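Long-range contact in putative LacI-family transcriptional regulator (Bacteroides fragilis, PDB 3GBV), which probably regulates transcription as a LacI-family DNA-binding regulator, probably responding to a small ligand through its periplasmic-binding-protein-like domain: residues P109-F123 and E274-L286. Sequence-based numbering, arbitrary orientation.
With EDO (1,2-ethanediol), chain F.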
loop_
_atom_site.group_PDB
_atom_site.type_symbol
_atom_site.label_atom_id
_atom_site.label_comp_id
_atom_site.label_asym_id
_atom_site.label_seq_id
_atom_site.Cartn_x
_atom_site.Cartn_y
_atom_site.Cartn_z
ATOM N N PRO A 109 5.588 25.670 -7.140
ATOM C CA PRO A 109 6.818 25.113 -7.704
ATOM C C PRO A 109 6.555 24.582 -9.103
ATOM O O PRO A 109 5.468 24.767 -9.655
ATOM C CB PRO A 109 7.121 23.980 -6.751
ATOM C CG PRO A 109 5.732 23.404 -6.561
ATOM C CD PRO A 109 4.888 24.652 -6.332
ATOM N N LEU A 110 7.556 23.909 -9.661
ATOM C CA LEU A 110 7.431 23.307 -10.975
ATOM C C LEU A 110 6.609 22.047 -10.778
ATOM O O LEU A 110 5.761 21.714 -11.607
ATOM C CB LEU A 110 8.803 22.928 -11.529
ATOM C CG LEU A 110 8.800 21.920 -12.688
ATOM C CD1 LEU A 110 8.221 22.557 -13.951
ATOM C CD2 LEU A 110 10.220 21.451 -12.936
ATOM N N ALA A 111 6.867 21.362 -9.661
ATOM C CA ALA A 111 6.177 20.121 -9.322
ATOM C C ALA A 111 6.228 19.820 -7.819
ATOM O O ALA A 111 7.131 20.274 -7.107
ATOM C CB ALA A 111 6.783 18.968 -10.102
ATOM N N PHE A 112 5.252 19.043 -7.352
ATOM C CA PHE A 112 5.142 18.668 -5.947
ATOM C C PHE A 112 4.924 17.175 -5.815
ATOM O O PHE A 112 4.162 16.577 -6.575
ATOM C CB PHE A 112 3.966 19.392 -5.279
ATOM C CG PHE A 112 3.595 18.837 -3.919
ATOM C CD1 PHE A 112 4.396 19.077 -2.808
ATOM C CD2 PHE A 112 2.445 18.067 -3.758
ATOM C CE1 PHE A 112 4.057 18.558 -1.554
ATOM C CE2 PHE A 112 2.095 17.545 -2.509
ATOM C CZ PHE A 112 2.903 17.790 -1.408
ATOM N N PHE A 113 5.603 16.588 -4.836
ATOM C CA PHE A 113 5.504 15.165 -4.551
ATOM C C PHE A 113 5.286 15.046 -3.058
ATOM O O PHE A 113 6.131 15.470 -2.254
ATOM C CB PHE A 113 6.791 14.430 -4.944
ATOM C CG PHE A 113 7.008 14.337 -6.425
ATOM C CD1 PHE A 113 6.407 13.329 -7.163
ATOM C CD2 PHE A 113 7.787 15.281 -7.090
ATOM C CE1 PHE A 113 6.571 13.262 -8.541
ATOM C CE2 PHE A 113 7.956 15.223 -8.467
ATOM C CZ PHE A 113 7.347 14.212 -9.193
ATOM N N GLY A 114 4.141 14.478 -2.700
ATOM C CA GLY A 114 3.790 14.301 -1.307
ATOM C C GLY A 114 2.338 13.875 -1.209
ATOM O O GLY A 114 1.642 13.752 -2.223
ATOM N N GLN A 115 1.864 13.645 0.005
ATOM C CA GLN A 115 0.486 13.238 0.169
ATOM C C GLN A 115 -0.447 14.424 0.124
ATOM O O GLN A 115 -0.039 15.575 0.293
ATOM C CB GLN A 115 0.261 12.536 1.511
ATOM C CG GLN A 115 0.993 11.232 1.712
ATOM C CD GLN A 115 0.511 10.504 2.948
ATOM O OE1 GLN A 115 0.244 11.117 3.983
ATOM N NE2 GLN A 115 0.406 9.188 2.851
ATOM N N ASN A 116 -1.707 14.124 -0.144
ATOM C CA ASN A 116 -2.734 15.129 -0.114
ATOM C C ASN A 116 -2.973 15.131 1.410
ATOM O O ASN A 116 -3.696 14.274 1.946
ATOM C CB ASN A 116 -3.975 14.640 -0.849
ATOM C CG ASN A 116 -5.152 15.565 -0.651
ATOM O OD1 ASN A 116 -5.503 15.903 0.480
ATOM N ND2 ASN A 116 -5.768 15.981 -1.750
ATOM N N SER A 117 -2.320 16.069 2.091
ATOM C CA SER A 117 -2.380 16.181 3.541
ATOM C C SER A 117 -3.788 16.159 4.130
ATOM O O SER A 117 -4.033 15.497 5.144
ATOM C CB SER A 117 -1.649 17.446 3.986
ATOM O OG SER A 117 -2.193 18.592 3.352
ATOM N N HIS A 118 -4.711 16.869 3.491
ATOM C CA HIS A 118 -6.081 16.919 3.970
ATOM C C HIS A 118 -6.709 15.527 3.977
ATOM O O HIS A 118 -7.264 15.096 4.984
ATOM C CB HIS A 118 -6.915 17.870 3.102
ATOM C CG HIS A 118 -8.269 18.171 3.668
ATOM N ND1 HIS A 118 -9.438 17.749 3.068
ATOM C CD2 HIS A 118 -8.642 18.830 4.791
ATOM C CE1 HIS A 118 -10.470 18.135 3.797
ATOM N NE2 HIS A 118 -10.015 18.794 4.849
ATOM N N GLN A 119 -6.602 14.828 2.848
ATOM C CA GLN A 119 -7.157 13.482 2.702
ATOM C C GLN A 119 -6.433 12.468 3.579
ATOM O O GLN A 119 -7.046 11.525 4.068
ATOM C CB GLN A 119 -7.071 13.031 1.244
ATOM C CG GLN A 119 -7.783 11.726 0.941
ATOM C CD GLN A 119 -9.283 11.830 1.140
ATOM O OE1 GLN A 119 -9.882 12.871 0.854
ATOM N NE2 GLN A 119 -9.902 10.747 1.616
ATOM N N SER A 120 -5.131 12.662 3.765
ATOM C CA SER A 120 -4.339 11.752 4.578
ATOM C C SER A 120 -4.819 11.788 6.023
ATOM O O SER A 120 -4.880 10.757 6.693
ATOM C CB SER A 120 -2.858 12.127 4.509
ATOM O OG SER A 120 -2.076 11.282 5.338
ATOM N N GLY A 121 -5.171 12.980 6.492
ATOM C CA GLY A 121 -5.648 13.138 7.852
ATOM C C GLY A 121 -7.059 12.619 8.021
ATOM O O GLY A 121 -7.396 12.037 9.054
ATOM N N TYR A 122 -7.887 12.838 7.002
ATOM C CA TYR A 122 -9.277 12.387 7.004
ATOM C C TYR A 122 -9.265 10.851 7.122
ATOM O O TYR A 122 -10.021 10.256 7.899
ATOM C CB TYR A 122 -9.944 12.816 5.693
ATOM C CG TYR A 122 -11.447 12.668 5.658
ATOM C CD1 TYR A 122 -12.272 13.589 6.296
ATOM C CD2 TYR A 122 -12.045 11.613 4.971
ATOM C CE1 TYR A 122 -13.657 13.463 6.252
ATOM C CE2 TYR A 122 -13.429 11.475 4.920
ATOM C CZ TYR A 122 -14.229 12.402 5.562
ATOM O OH TYR A 122 -15.600 12.254 5.516
ATOM N N PHE A 123 -8.394 10.227 6.337
ATOM C CA PHE A 123 -8.228 8.776 6.333
ATOM C C PHE A 123 -7.724 8.283 7.689
ATOM O O PHE A 123 -8.174 7.245 8.191
ATOM C CB PHE A 123 -7.219 8.369 5.247
ATOM C CG PHE A 123 -6.765 6.931 5.333
ATOM C CD1 PHE A 123 -7.506 5.908 4.750
ATOM C CD2 PHE A 123 -5.585 6.605 5.990
ATOM C CE1 PHE A 123 -7.067 4.579 4.818
ATOM C CE2 PHE A 123 -5.143 5.279 6.063
ATOM C CZ PHE A 123 -5.883 4.265 5.475
ATOM N N GLU A 274 7.147 17.657 -20.705
ATOM C CA GLU A 274 6.083 18.317 -19.959
ATOM C C GLU A 274 5.984 17.528 -18.653
ATOM O O GLU A 274 6.214 16.315 -18.651
ATOM C CB GLU A 274 4.767 18.205 -20.735
ATOM C CG GLU A 274 3.774 19.322 -20.483
ATOM C CD GLU A 274 4.250 20.651 -21.039
ATOM O OE1 GLU A 274 4.613 20.703 -22.232
ATOM O OE2 GLU A 274 4.253 21.649 -20.288
ATOM N N VAL A 275 5.665 18.197 -17.547
ATOM C CA VAL A 275 5.544 17.506 -16.259
ATOM C C VAL A 275 4.380 18.037 -15.413
ATOM O O VAL A 275 4.120 19.241 -15.381
ATOM C CB VAL A 275 6.855 17.613 -15.431
ATOM C CG1 VAL A 275 8.001 16.956 -16.179
ATOM C CG2 VAL A 275 7.174 19.065 -15.136
ATOM N N ALA A 276 3.683 17.131 -14.731
ATOM C CA ALA A 276 2.549 17.507 -13.887
ATOM C C ALA A 276 3.042 18.214 -12.631
ATOM O O ALA A 276 4.058 17.833 -12.057
ATOM C CB ALA A 276 1.749 16.269 -13.505
ATOM N N CYS A 277 2.326 19.245 -12.206
ATOM C CA CYS A 277 2.727 19.977 -11.019
ATOM C C CYS A 277 2.408 19.212 -9.737
ATOM O O CYS A 277 3.261 19.085 -8.866
ATOM C CB CYS A 277 2.054 21.348 -10.976
ATOM S SG CYS A 277 2.686 22.388 -9.634
ATOM N N THR A 278 1.187 18.700 -9.620
ATOM C CA THR A 278 0.803 17.969 -8.419
ATOM C C THR A 278 0.879 16.456 -8.578
ATOM O O THR A 278 0.242 15.871 -9.455
ATOM C CB THR A 278 -0.623 18.335 -7.969
ATOM O OG1 THR A 278 -1.557 17.943 -8.984
ATOM C CG2 THR A 278 -0.729 19.835 -7.726
ATOM N N ASN A 279 1.675 15.839 -7.713
ATOM C CA ASN A 279 1.860 14.397 -7.702
ATOM C C ASN A 279 1.576 13.912 -6.284
ATOM O O ASN A 279 2.473 13.844 -5.436
ATOM C CB ASN A 279 3.286 14.065 -8.116
ATOM C CG ASN A 279 3.599 14.560 -9.505
ATOM O OD1 ASN A 279 3.333 13.874 -10.491
ATOM N ND2 ASN A 279 4.132 15.776 -9.597
ATOM N N TYR A 280 0.307 13.616 -6.030
ATOM C CA TYR A 280 -0.114 13.148 -4.729
ATOM C C TYR A 280 0.292 11.696 -4.554
ATOM O O TYR A 280 -0.078 10.836 -5.345
ATOM C CB TYR A 280 -1.632 13.322 -4.568
ATOM C CG TYR A 280 -2.059 14.764 -4.342
ATOM C CD1 TYR A 280 -1.439 15.548 -3.365
ATOM C CD2 TYR A 280 -3.100 15.330 -5.080
ATOM C CE1 TYR A 280 -1.845 16.854 -3.123
ATOM C CE2 TYR A 280 -3.521 16.641 -4.849
ATOM C CZ TYR A 280 -2.892 17.396 -3.869
ATOM O OH TYR A 280 -3.315 18.681 -3.619
HETATM N N MSE A 281 1.081 11.437 -3.522
HETATM C CA MSE A 281 1.558 10.087 -3.229
HETATM C C MSE A 281 0.458 9.285 -2.535
HETATM O O MSE A 281 -0.486 9.855 -1.998
HETATM C CB MSE A 281 2.798 10.165 -2.336
HETATM C CG MSE A 281 3.920 11.001 -2.950
HETATM SE SE MSE A 281 4.422 10.162 -4.671
HETATM C CE MSE A 281 5.335 8.511 -4.137
ATOM N N PRO A 282 0.568 7.950 -2.536
ATOM C CA PRO A 282 -0.460 7.128 -1.888
ATOM C C PRO A 282 -0.492 7.227 -0.366
ATOM O O PRO A 282 0.487 7.630 0.266
ATOM C CB PRO A 282 -0.123 5.717 -2.366
ATOM C CG PRO A 282 1.356 5.761 -2.505
ATOM C CD PRO A 282 1.605 7.106 -3.153
ATOM N N ILE A 283 -1.642 6.870 0.202
ATOM C CA ILE A 283 -1.861 6.870 1.647
ATOM C C ILE A 283 -1.939 5.386 2.035
ATOM O O ILE A 283 -3.022 4.819 2.192
ATOM C CB ILE A 283 -3.184 7.623 1.961
ATOM C CG1 ILE A 283 -3.047 9.086 1.505
ATOM C CG2 ILE A 283 -3.527 7.535 3.439
ATOM C CD1 ILE A 283 -4.367 9.807 1.364
ATOM N N ASP A 284 -0.772 4.757 2.160
ATOM C CA ASP A 284 -0.694 3.336 2.481
ATOM C C ASP A 284 -0.866 2.988 3.956
ATOM O O ASP A 284 -0.231 3.582 4.832
ATOM C CB ASP A 284 0.637 2.746 1.992
ATOM C CG ASP A 284 0.800 2.836 0.479
ATOM O OD1 ASP A 284 -0.215 2.704 -0.237
ATOM O OD2 ASP A 284 1.950 3.024 0.009
ATOM N N LEU A 285 -1.731 2.014 4.220
ATOM C CA LEU A 285 -1.961 1.566 5.583
ATOM C C LEU A 285 -1.194 0.280 5.878
ATOM O O LEU A 285 -1.323 -0.723 5.168
ATOM C CB LEU A 285 -3.442 1.322 5.833
ATOM C CG LEU A 285 -3.622 0.944 7.294
ATOM C CD1 LEU A 285 -3.791 2.220 8.122
ATOM C CD2 LEU A 285 -4.800 0.015 7.431
ATOM N N LEU A 286 -0.389 0.310 6.927
ATOM C CA LEU A 286 0.374 -0.867 7.290
ATOM C C LEU A 286 0.064 -1.343 8.696
ATOM O O LEU A 286 -0.205 -0.545 9.603
ATOM C CB LEU A 286 1.867 -0.588 7.110
ATOM C CG LEU A 286 2.107 -0.425 5.603
ATOM C CD1 LEU A 286 3.141 0.634 5.329
ATOM C CD2 LEU A 286 2.498 -1.761 5.007
HETATM C C1 EDO F . -1.157 -0.561 1.600
HETATM O O1 EDO F . -1.626 -1.612 2.484
HETATM C C2 EDO F . -2.335 0.209 0.955
HETATM O O2 EDO F . -2.963 1.069 1.907
HETATM O O HOH W 1 -2.147 11.544 -1.070
#
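Phe112 and Asn279 lock strands 111-114 and 278-280 together, showing how a parallel edge strand can be fastened by side chain as well as backbone. The strand axes run 4.8 Å apart, and a ladder from Phe112 N to Cys277 O through to Met281 N and Gly114 O joins them. Phe112 O takes two donors from opposite faces of its carbonyl plane: Asn279 N, and Asn279 ND2 at 3.1 Å. That ND2 also donates to Ala276 O, which fixes the amide's rotation. Farther along, the extended side chain of Gln115 sends NE2 to Pro282 O (3.0 Å), while its OE1 accepts from Ser120 OG. A water links Asn116 N to Met281 O, and Asn116 OD1 caps helix 117-131 through Gln119 N.

Ring contacts follow. With CG beside its backbone N (chi1 -60°), Asn279 stacks its amide on the Phe113 ring, planes 12° apart, and Asn116 CB makes a CH-pi contact over the Tyr280 ring. Past strand 278-280, Ile283 CD1 lies against the backbone of Ser120 and CG of Gln119, and CG2 against Phe123 CD2 (3.4 Å); Leu285 CB meets the edge of the Phe123 ring. Leu285 also packs on Leu285 of the second subunit.

The ladder thus secures the parallel sheet's edge, polar bonds join two interlobe connections of this periplasmic-binding-protein-like fold, 115-116 and 281-283, and apolar packing holds helix 117-131 near the dimer interface.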